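Local atomic coordinates of halohydrin dehalogenase (Rhizobium radiobacter, PDB entry 4IY1), a protein that probably catalyses the reversible dehalogenation of vicinal halohydrins to epoxides, and the opening of epoxides by nucleophiles such as cyanide. Residues N8-G13 and C30-F35. The protein carries 37 engineered substitutions. Numbering follows the deposited sequence.
Sequences NVKHFG and CHDESF
Val9 turns CG2 to Cys30 SG and CG1 to Phe35 CZ, both at 3.9 Å. Met15, Ala18 and Phe44 also touch Val9 on this tight, buried side. At its edge Val9 N bonds His31 O (2.8 Å), and Asn8 N hydrogen-bonds His31 ND1 (2.9 Å, 173° at the hydrogen), only 1° out of the imidazole plane. The other side is polar and watered. With CG anti to the backbone N (chi1 -164°), Asp32 reaches Lys10 N through OD2 (3.4 Å, weak), while Asp32 OD1 accepts from Ser34 N and Ser34 OG on opposite faces of its plane. One water joins Asn8 OD1, Glu33 N and, weakly, Asp32 OD2; another joins His11 NE2 to Asp32 OD1. Asn8 ND2 bonds Asn79 O, and His11 ND1 bonds Ser183 OG. Replacing Asp32 by alanine is likely to cost Ser34 N, Ser34 OG and the water at His11 their acceptor, and Lys10 N its weak link. The extended Lys10 chain passes Asp32, its NZ bonding Ser34 OG (2.9 Å) and salt-bridging Glu40 OE2. Joining the loops after strands 3-6 and 27-30, the contact fits the Rossmann-like core of short-chain dehydrogenases/reductases; Ser34 N donating to Asp32 OD1 (2.9 Å), two residues back, defines an Asx turn.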
# COMPACT_ATOMS: atom_id res chain seq x y z
N ASN B 8 -10.20 26.99 4.12
CA ASN B 8 -8.89 27.55 3.87
C ASN B 8 -8.70 27.98 2.42
O ASN B 8 -7.70 27.68 1.78
CB ASN B 8 -7.79 26.57 4.33
CG ASN B 8 -7.79 26.36 5.84
OD1 ASN B 8 -7.97 27.31 6.62
ND2 ASN B 8 -7.63 25.12 6.26
N VAL B 9 -9.69 28.70 1.89
CA VAL B 9 -9.85 28.80 0.46
C VAL B 9 -8.70 29.52 -0.22
O VAL B 9 -8.44 29.30 -1.40
CB VAL B 9 -11.20 29.44 0.08
CG1 VAL B 9 -11.17 30.95 0.35
CG2 VAL B 9 -11.52 29.16 -1.38
N LYS B 10 -7.91 30.27 0.54
CA LYS B 10 -6.79 31.04 -0.02
C LYS B 10 -5.50 30.24 -0.14
O LYS B 10 -4.49 30.77 -0.59
CB LYS B 10 -6.52 32.29 0.80
CG LYS B 10 -7.66 33.32 0.75
CD LYS B 10 -7.34 34.52 1.64
CE LYS B 10 -8.06 35.78 1.19
NZ LYS B 10 -7.87 36.90 2.16
N HIS B 11 -5.51 28.98 0.29
CA HIS B 11 -4.27 28.21 0.33
C HIS B 11 -4.41 26.83 -0.23
O HIS B 11 -5.53 26.29 -0.32
CB HIS B 11 -3.74 28.12 1.76
CG HIS B 11 -3.74 29.44 2.49
ND1 HIS B 11 -2.70 30.30 2.44
CD2 HIS B 11 -4.67 30.01 3.36
CE1 HIS B 11 -2.97 31.39 3.19
NE2 HIS B 11 -4.19 31.22 3.74
N PHE B 12 -3.26 26.20 -0.48
CA PHE B 12 -3.19 24.77 -0.82
C PHE B 12 -4.13 24.46 -1.97
O PHE B 12 -3.94 24.98 -3.06
CB PHE B 12 -3.49 23.89 0.43
CG PHE B 12 -2.98 22.45 0.33
CD1 PHE B 12 -2.04 22.07 -0.64
CD2 PHE B 12 -3.42 21.50 1.23
CE1 PHE B 12 -1.54 20.77 -0.67
CE2 PHE B 12 -2.95 20.19 1.19
CZ PHE B 12 -1.98 19.83 0.25
N GLY B 13 -5.15 23.63 -1.73
CA GLY B 13 -6.08 23.23 -2.78
C GLY B 13 -7.27 24.15 -2.91
O GLY B 13 -8.21 23.87 -3.67
N CYS B 30 -17.18 29.44 1.06
CA CYS B 30 -15.74 29.40 1.28
C CYS B 30 -15.42 29.82 2.69
O CYS B 30 -15.95 30.82 3.20
CB CYS B 30 -15.02 30.35 0.33
SG CYS B 30 -15.29 30.00 -1.41
N HIS B 31 -14.42 29.17 3.26
CA HIS B 31 -13.96 29.50 4.58
C HIS B 31 -12.51 29.88 4.51
O HIS B 31 -11.76 29.40 3.65
CB HIS B 31 -14.21 28.33 5.53
CG HIS B 31 -13.17 28.19 6.62
ND1 HIS B 31 -11.91 27.78 6.38
CD2 HIS B 31 -13.26 28.41 7.99
CE1 HIS B 31 -11.21 27.81 7.53
NE2 HIS B 31 -12.03 28.18 8.51
N ASP B 32 -12.13 30.84 5.34
CA ASP B 32 -10.72 31.18 5.51
C ASP B 32 -10.53 31.88 6.84
O ASP B 32 -11.46 32.52 7.37
CB ASP B 32 -10.23 32.08 4.37
CG ASP B 32 -8.74 32.14 4.30
OD1 ASP B 32 -8.14 33.09 4.83
OD2 ASP B 32 -8.12 31.19 3.78
N GLU B 33 -9.34 31.70 7.40
CA GLU B 33 -9.01 32.30 8.68
C GLU B 33 -9.17 33.82 8.56
O GLU B 33 -9.76 34.49 9.41
CB GLU B 33 -7.57 31.91 9.07
CG GLU B 33 -7.21 32.16 10.52
CD GLU B 33 -5.89 31.50 10.92
OE1 GLU B 33 -5.56 30.43 10.36
OE2 GLU B 33 -5.19 32.03 11.81
N SER B 34 -8.78 34.34 7.40
CA SER B 34 -8.76 35.77 7.20
C SER B 34 -10.17 36.34 7.07
O SER B 34 -10.36 37.55 7.16
CB SER B 34 -7.92 36.13 5.98
OG SER B 34 -8.69 36.06 4.81
N PHE B 35 -11.16 35.48 6.89
CA PHE B 35 -12.53 35.96 6.80
C PHE B 35 -13.08 36.33 8.18
O PHE B 35 -14.29 36.51 8.33
CB PHE B 35 -13.46 34.95 6.13
CG PHE B 35 -13.14 34.69 4.69
CD1 PHE B 35 -13.65 33.58 4.04
CD2 PHE B 35 -12.25 35.50 4.01
CE1 PHE B 35 -13.30 33.31 2.72
CE2 PHE B 35 -11.94 35.27 2.68
CZ PHE B 35 -12.47 34.17 2.03
O HOH W 1 -7.22 29.93 6.10
O HOH W 2 -5.71 33.39 4.98